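Local coordinates for protein phosphoribosylaminoimidazole carboxylase (Bombyx mori, PDB 4JA0) that probably catalyses two steps of purine biosynthesis, carboxylating aminoimidazole ribonucleotide and then joining the product to aspartate to form SAICAR, at residues K152-N156 with G157-G161; V228-Q231 with V232-L236; D361-S364 with S365-V368. All blocks are in the same frame, centred on the assembly; numbering follows the deposited sequence.

Interaction 1: K152-N156 with G157-G161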
loop_
_atom_site.group_PDB
_atom_site.type_symbol
_atom_site.label_atom_id
_atom_site.label_comp_id
_atom_site.label_asym_id
_atom_site.label_seq_id
_atom_site.Cartn_x
_atom_site.Cartn_y
_atom_site.Cartn_z
ATOM N N LYS A 152 -12.717 47.842 -27.892
ATOM C CA LYS A 152 -13.126 48.211 -26.546
ATOM C C LYS A 152 -14.612 48.565 -26.401
ATOM O O LYS A 152 -14.945 49.647 -25.908
ATOM C CB LYS A 152 -12.234 49.337 -26.016
ATOM C CG LYS A 152 -10.869 48.847 -25.549
ATOM C CD LYS A 152 -9.914 49.996 -25.287
ATOM C CE LYS A 152 -8.521 49.482 -24.929
ATOM N NZ LYS A 152 -7.545 50.600 -24.748
ATOM N N PHE A 153 -15.489 47.662 -26.851
ATOM C CA PHE A 153 -16.932 47.803 -26.673
ATOM C C PHE A 153 -17.266 47.772 -25.177
ATOM O O PHE A 153 -16.604 47.084 -24.393
ATOM C CB PHE A 153 -17.671 46.668 -27.368
ATOM C CG PHE A 153 -17.584 46.700 -28.862
ATOM C CD1 PHE A 153 -16.991 45.651 -29.561
ATOM C CD2 PHE A 153 -18.091 47.770 -29.583
ATOM C CE1 PHE A 153 -16.911 45.673 -30.966
ATOM C CE2 PHE A 153 -18.016 47.792 -30.977
ATOM C CZ PHE A 153 -17.425 46.743 -31.662
ATOM N N ASN A 154 -18.290 48.516 -24.775
ATOM C CA ASN A 154 -18.657 48.580 -23.362
ATOM C C ASN A 154 -20.176 48.696 -23.257
ATOM O O ASN A 154 -20.769 49.672 -23.713
ATOM C CB ASN A 154 -17.941 49.762 -22.673
ATOM C CG ASN A 154 -18.028 49.714 -21.135
ATOM O OD1 ASN A 154 -18.907 49.061 -20.574
ATOM N ND2 ASN A 154 -17.122 50.423 -20.457
ATOM N N TYR A 155 -20.798 47.683 -22.663
ATOM C CA TYR A 155 -22.246 47.622 -22.567
ATOM C C TYR A 155 -22.677 47.245 -21.175
ATOM O O TYR A 155 -22.109 46.328 -20.585
ATOM C CB TYR A 155 -22.798 46.612 -23.570
ATOM C CG TYR A 155 -22.504 47.001 -24.989
ATOM C CD1 TYR A 155 -23.231 48.020 -25.602
ATOM C CD2 TYR A 155 -21.486 46.379 -25.713
ATOM C CE1 TYR A 155 -22.972 48.394 -26.880
ATOM C CE2 TYR A 155 -21.212 46.748 -27.004
ATOM C CZ TYR A 155 -21.960 47.760 -27.583
ATOM O OH TYR A 155 -21.708 48.157 -28.876
ATOM N N ASN A 156 -23.642 47.993 -20.642
ATOM C CA ASN A 156 -24.188 47.742 -19.310
ATOM C C ASN A 156 -23.109 47.456 -18.270
ATOM O O ASN A 156 -23.288 46.609 -17.392
ATOM C CB ASN A 156 -25.247 46.630 -19.339
ATOM C CG ASN A 156 -26.663 47.165 -19.644
ATOM O OD1 ASN A 156 -27.122 48.146 -19.041
ATOM N ND2 ASN A 156 -27.356 46.513 -20.580
ATOM N N GLY A 157 -21.977 48.149 -18.402
ATOM C CA GLY A 157 -20.890 48.055 -17.444
ATOM C C GLY A 157 -19.960 46.897 -17.708
ATOM O O GLY A 157 -18.963 46.707 -17.017
ATOM N N LEU A 158 -20.284 46.114 -18.723
ATOM C CA LEU A 158 -19.431 45.002 -19.092
ATOM C C LEU A 158 -18.591 45.410 -20.287
ATOM O O LEU A 158 -19.087 45.592 -21.402
ATOM C CB LEU A 158 -20.252 43.750 -19.425
ATOM C CG LEU A 158 -19.395 42.545 -19.801
ATOM C CD1 LEU A 158 -18.584 42.062 -18.615
ATOM C CD2 LEU A 158 -20.235 41.440 -20.379
ATOM N N LEU A 159 -17.307 45.566 -20.037
ATOM C CA LEU A 159 -16.363 45.787 -21.101
ATOM C C LEU A 159 -15.994 44.427 -21.719
ATOM O O LEU A 159 -15.669 43.463 -21.010
ATOM C CB LEU A 159 -15.145 46.517 -20.525
ATOM C CG LEU A 159 -14.011 46.860 -21.469
ATOM C CD1 LEU A 159 -13.389 48.206 -21.120
ATOM C CD2 LEU A 159 -12.976 45.749 -21.350
ATOM N N ILE A 160 -16.048 44.353 -23.043
ATOM C CA ILE A 160 -15.801 43.098 -23.758
ATOM C C ILE A 160 -14.333 42.865 -24.056
ATOM O O ILE A 160 -13.771 43.470 -24.988
ATOM C CB ILE A 160 -16.578 43.045 -25.090
ATOM C CG1 ILE A 160 -18.077 43.105 -24.825
ATOM C CG2 ILE A 160 -16.225 41.792 -25.889
ATOM C CD1 ILE A 160 -18.854 42.324 -25.814
ATOM N N GLY A 161 -13.711 41.991 -23.268
ATOM C CA GLY A 161 -12.320 41.614 -23.483
ATOM C C GLY A 161 -12.249 40.182 -23.994
ATOM O O GLY A 161 -13.284 39.572 -24.299
HETATM O O HOH W 1 -14.466 45.118 -27.221
HETATM O O HOH W 2 -21.479 50.728 -20.060
#
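Y155 and L158 face each other as the last antiparallel pair before a tight turn, their side chains on one side of the two-stranded ribbon, while N154 and L159 occupy the other side. The Y155–L158 pair is hydrogen-bonded in both directions, and the bond from Y155 N to L158 O (3.0 Å) is nearly straight at 175°. Two residues further from the turn, beyond the non-hydrogen-bonded pair N154–L159, I160 N donates to F153 O at 3.1 Å, and the side chains of these two residues meet near their bases, F153 CB lying 4.4 Å from I160 CG1 as the phenyl ring leads off toward F133. N154 holds its CG anti to the backbone N (chi1 -167°), which swings the amide back over the ribbon: CG lies 4.3 Å from L159 CB, and OD1 takes a bond from a water that accepts from G157 N at 3.1 Å. A second water links F153 N to I160 O. At the tip, N156 carries its amide clear of the ribbon, ND2 anchored to V199 O of strand 188-200. With N156 and G157 both at positive phi, this is the classic two-residue beta hairpin closed by a type I' turn.

Interaction 2: V228-Q231 with V232-L236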
loop_
_atom_site.group_PDB
_atom_site.type_symbol
_atom_site.label_atom_id
_atom_site.label_comp_id
_atom_site.label_asym_id
_atom_site.label_seq_id
_atom_site.Cartn_x
_atom_site.Cartn_y
_atom_site.Cartn_z
ATOM N N VAL A 228 -33.741 24.938 -47.842
ATOM C CA VAL A 228 -35.045 25.421 -47.391
ATOM C C VAL A 228 -34.911 26.768 -46.701
ATOM O O VAL A 228 -35.875 27.299 -46.139
ATOM C CB VAL A 228 -35.712 24.418 -46.411
ATOM C CG1 VAL A 228 -37.212 24.571 -46.435
ATOM C CG2 VAL A 228 -35.377 23.021 -46.797
ATOM N N ASP A 229 -33.698 27.304 -46.711
ATOM C CA ASP A 229 -33.424 28.556 -46.008
ATOM C C ASP A 229 -33.571 29.774 -46.923
ATOM O O ASP A 229 -34.000 29.671 -48.072
ATOM C CB ASP A 229 -32.011 28.527 -45.429
ATOM C CG ASP A 229 -30.975 28.192 -46.472
ATOM O OD1 ASP A 229 -31.100 27.124 -47.117
ATOM O OD2 ASP A 229 -30.040 29.004 -46.655
ATOM N N LYS A 230 -33.180 30.924 -46.392
ATOM C CA LYS A 230 -33.215 32.206 -47.094
ATOM C C LYS A 230 -32.202 32.307 -48.270
ATOM O O LYS A 230 -32.105 33.337 -48.938
ATOM C CB LYS A 230 -32.979 33.320 -46.057
ATOM C CG LYS A 230 -33.231 34.749 -46.500
ATOM C CD LYS A 230 -32.452 35.700 -45.601
ATOM C CE LYS A 230 -32.464 37.108 -46.137
ATOM N NZ LYS A 230 -31.618 37.998 -45.301
ATOM N N GLN A 231 -31.460 31.237 -48.535
ATOM C CA GLN A 231 -30.565 31.233 -49.682
ATOM C C GLN A 231 -31.382 31.143 -50.974
ATOM O O GLN A 231 -30.968 31.641 -52.022
ATOM C CB GLN A 231 -29.561 30.080 -49.601
ATOM C CG GLN A 231 -28.383 30.209 -50.566
ATOM C CD GLN A 231 -27.605 31.512 -50.380
ATOM O OE1 GLN A 231 -27.458 32.003 -49.259
ATOM N NE2 GLN A 231 -27.104 32.073 -51.481
ATOM N N VAL A 232 -32.544 30.501 -50.887
ATOM C CA VAL A 232 -33.448 30.385 -52.024
ATOM C C VAL A 232 -33.838 31.774 -52.507
ATOM O O VAL A 232 -33.858 32.055 -53.717
ATOM C CB VAL A 232 -34.716 29.587 -51.650
ATOM C CG1 VAL A 232 -35.795 29.757 -52.701
ATOM C CG2 VAL A 232 -34.378 28.114 -51.469
ATOM N N TYR A 233 -34.123 32.648 -51.546
ATOM C CA TYR A 233 -34.488 34.022 -51.861
ATOM C C TYR A 233 -33.284 34.819 -52.409
ATOM O O TYR A 233 -33.433 35.613 -53.338
ATOM C CB TYR A 233 -35.100 34.697 -50.626
ATOM C CG TYR A 233 -35.428 36.161 -50.817
ATOM C CD1 TYR A 233 -34.656 37.150 -50.220
ATOM C CD2 TYR A 233 -36.506 36.558 -51.608
ATOM C CE1 TYR A 233 -34.955 38.486 -50.395
ATOM C CE2 TYR A 233 -36.812 37.907 -51.789
ATOM C CZ TYR A 233 -36.027 38.867 -51.176
ATOM O OH TYR A 233 -36.302 40.209 -51.335
ATOM N N ARG A 234 -32.094 34.598 -51.859
ATOM C CA ARG A 234 -30.898 35.287 -52.344
ATOM C C ARG A 234 -30.570 34.933 -53.793
ATOM O O ARG A 234 -30.130 35.789 -54.566
ATOM C CB ARG A 234 -29.687 34.960 -51.472
ATOM C CG ARG A 234 -29.743 35.514 -50.074
ATOM C CD ARG A 234 -28.485 35.142 -49.307
ATOM N NE ARG A 234 -28.531 35.616 -47.924
ATOM C CZ ARG A 234 -28.650 34.828 -46.859
ATOM N NH1 ARG A 234 -28.723 33.507 -47.002
ATOM N NH2 ARG A 234 -28.689 35.368 -45.646
ATOM N N ASN A 235 -30.800 33.674 -54.159
ATOM C CA ASN A 235 -30.442 33.171 -55.484
ATOM C C ASN A 235 -31.273 33.791 -56.588
ATOM O O ASN A 235 -30.890 33.756 -57.760
ATOM C CB ASN A 235 -30.595 31.648 -55.556
ATOM C CG ASN A 235 -29.597 30.915 -54.683
ATOM O OD1 ASN A 235 -28.575 31.470 -54.270
ATOM N ND2 ASN A 235 -29.889 29.653 -54.401
ATOM N N LEU A 236 -32.409 34.362 -56.212
ATOM C CA LEU A 236 -33.281 34.974 -57.196
ATOM C C LEU A 236 -32.652 36.259 -57.759
ATOM O O LEU A 236 -32.375 37.207 -57.025
ATOM C CB LEU A 236 -34.642 35.268 -56.567
ATOM C CG LEU A 236 -35.428 34.082 -56.013
ATOM C CD1 LEU A 236 -36.742 34.539 -55.392
ATOM C CD2 LEU A 236 -35.681 33.057 -57.098
#
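K230 lays its CD over one face of the R234 guanidinium, 3.8 Å from NH2 and off-centre toward the rim, the two side chains crossing at about a right angle. K230 is extended beyond CG, which carries its NZ past the arginine to within 4.0 Å of R234 NH2; the carboxylate of D46 forms salt bridges with both residues and so probably offsets the like charges. Q231 approaches R234 from another direction, at the guanidinium edge: its OE1 accepts from NH1 at 3.0 Å, with the amide and guanidinium planes 28° apart. The same OE1 also accepts from R217 NH2 of strand 216-220. A bend at chi2 (57°) folds the glutamine along the helix, and the other end of its amide, NE2, donates to N235 OD1 at 3.2 Å. These contacts lie on the first turn of the short helix 231-235 in the SAICAR synthetase part of the chain, where D229 OD2 makes a weak capping bond to Q231 N and where N235 N donates to Q231 O at 3.0 Å. A leucine in place of Q231 would probably leave R234 NH1, R217 NH2 and N235 OD1 without this partner and let the asparagine amide turn more freely. V232 turns instead to V247 on helix 241-257.

Interaction 3: D361-S364 with S365-V368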
loop_
_atom_site.group_PDB
_atom_site.type_symbol
_atom_site.label_atom_id
_atom_site.label_comp_id
_atom_site.label_asym_id
_atom_site.label_seq_id
_atom_site.Cartn_x
_atom_site.Cartn_y
_atom_site.Cartn_z
ATOM N N ASP A 361 -10.885 -1.345 -0.699
ATOM C CA ASP A 361 -12.118 -1.948 -1.187
ATOM C C ASP A 361 -12.415 -1.737 -2.647
ATOM O O ASP A 361 -13.212 -2.468 -3.223
ATOM C CB ASP A 361 -13.299 -1.439 -0.366
ATOM C CG ASP A 361 -13.321 -2.030 1.022
ATOM O OD1 ASP A 361 -12.733 -3.131 1.212
ATOM O OD2 ASP A 361 -13.902 -1.370 1.915
ATOM N N ILE A 362 -11.793 -0.741 -3.258
ATOM C CA ILE A 362 -12.155 -0.432 -4.625
ATOM C C ILE A 362 -11.783 -1.553 -5.583
ATOM O O ILE A 362 -12.352 -1.658 -6.660
ATOM C CB ILE A 362 -11.551 0.885 -5.121
ATOM C CG1 ILE A 362 -12.368 1.349 -6.328
ATOM C CG2 ILE A 362 -10.076 0.706 -5.453
ATOM C CD1 ILE A 362 -11.828 2.500 -7.005
ATOM N N TRP A 363 -10.859 -2.417 -5.184
ATOM C CA TRP A 363 -10.450 -3.478 -6.072
ATOM C C TRP A 363 -11.505 -4.545 -6.178
ATOM O O TRP A 363 -11.430 -5.388 -7.049
ATOM C CB TRP A 363 -9.131 -4.082 -5.622
ATOM C CG TRP A 363 -8.015 -3.129 -5.725
ATOM C CD1 TRP A 363 -7.499 -2.343 -4.732
ATOM C CD2 TRP A 363 -7.280 -2.811 -6.913
ATOM N NE1 TRP A 363 -6.466 -1.571 -5.230
ATOM C CE2 TRP A 363 -6.316 -1.845 -6.563
ATOM C CE3 TRP A 363 -7.339 -3.264 -8.232
ATOM C CZ2 TRP A 363 -5.424 -1.322 -7.490
ATOM C CZ3 TRP A 363 -6.452 -2.755 -9.142
ATOM C CH2 TRP A 363 -5.515 -1.788 -8.777
ATOM N N SER A 364 -12.511 -4.496 -5.312
ATOM C CA SER A 364 -13.637 -5.429 -5.404
ATOM C C SER A 364 -14.554 -5.001 -6.532
ATOM O O SER A 364 -15.334 -5.804 -7.031
ATOM C CB SER A 364 -14.408 -5.500 -4.085
ATOM O OG SER A 364 -14.930 -4.240 -3.702
ATOM N N SER A 365 -14.476 -3.713 -6.882
ATOM C CA SER A 365 -15.214 -3.114 -7.996
ATOM C C SER A 365 -14.443 -3.281 -9.287
ATOM O O SER A 365 -14.934 -3.859 -10.243
ATOM C CB SER A 365 -15.437 -1.631 -7.749
ATOM O OG SER A 365 -16.249 -1.421 -6.620
ATOM N N LEU A 366 -13.218 -2.776 -9.305
ATOM C CA LEU A 366 -12.277 -3.054 -10.385
ATOM C C LEU A 366 -11.969 -4.532 -10.353
ATOM O O LEU A 366 -12.471 -5.247 -9.482
ATOM C CB LEU A 366 -10.987 -2.292 -10.141
ATOM C CG LEU A 366 -11.065 -0.796 -9.864
ATOM C CD1 LEU A 366 -9.775 -0.340 -9.177
ATOM C CD2 LEU A 366 -11.266 -0.048 -11.163
ATOM N N SER A 367 -11.170 -5.010 -11.295
ATOM C CA SER A 367 -10.708 -6.415 -11.250
ATOM C C SER A 367 -11.875 -7.380 -11.087
ATOM O O SER A 367 -11.982 -8.131 -10.104
ATOM C CB SER A 367 -9.613 -6.688 -10.184
ATOM O OG SER A 367 -10.065 -6.519 -8.860
ATOM N N VAL A 368 -12.760 -7.320 -12.064
ATOM C CA VAL A 368 -13.864 -8.243 -12.146
ATOM C C VAL A 368 -13.395 -9.512 -12.865
ATOM O O VAL A 368 -12.354 -9.517 -13.520
ATOM C CB VAL A 368 -15.015 -7.587 -12.938
ATOM C CG1 VAL A 368 -15.723 -6.546 -12.086
ATOM C CG2 VAL A 368 -14.472 -6.970 -14.213
#
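This is a buried local turn contact in the AIR carboxylase part of the chain, where the backbone runs on from helix 358-361 and unwinds toward strand 375-376. Its centre is L366, whose CD1 sits over one face of the W363 indole in a CH-pi contact, 4.1 Å from the centroid of the six-membered ring and 18° off its normal. I362 CG2 lies over the same face, nearer the rim, and touches L366 CD1 at 3.9 Å, so that isoleucine, leucine and tryptophan close on one another. With CG anti to the carbonyl carbon (chi1 -52°), L366 brings CD1 onto the indole face alongside I362 CG2. The backbone holds this spacing: I362 O accepts both from L366 N, at 3.0 Å and nearly in line with the carbonyl, and from S365 N, which comes from well above the carbonyl plane. S364 OG donates back to D361 O, which also accepts from S364 N, and the same hydroxyl is bonded to N334 N, while S367 OG comes in at the edge of the indole. W363 and L366 pack against I378 of a second subunit, and S364 meets its own counterpart on a third. T376 of the same chain, on strand 375-376, touches I362, S365 and L366, placing the turn against a strand at the edge, within this chain, of the five-stranded parallel sheet.

Overall arrangement
All three contacts are local, a hairpin, a helix start and a turn after a helix, met in series along the chain and never touching. Interactions 1 and 2 share the SAICAR synthetase part, with centres about 35 Å apart and nearest atoms about 21 Å apart; each has a sulfate ion nearby, about 6 Å from the L158 side chain and about 5 Å from that of Q231. These probably came from the crystallisation liquor, though such ions often mark pockets. Interaction 3 belongs to the AIR carboxylase part, its centre about 53 Å from that of interaction 1 and about 60 Å from that of interaction 2. Two neighbouring subunits pack on 361-368, whereas none touches the other two contacts.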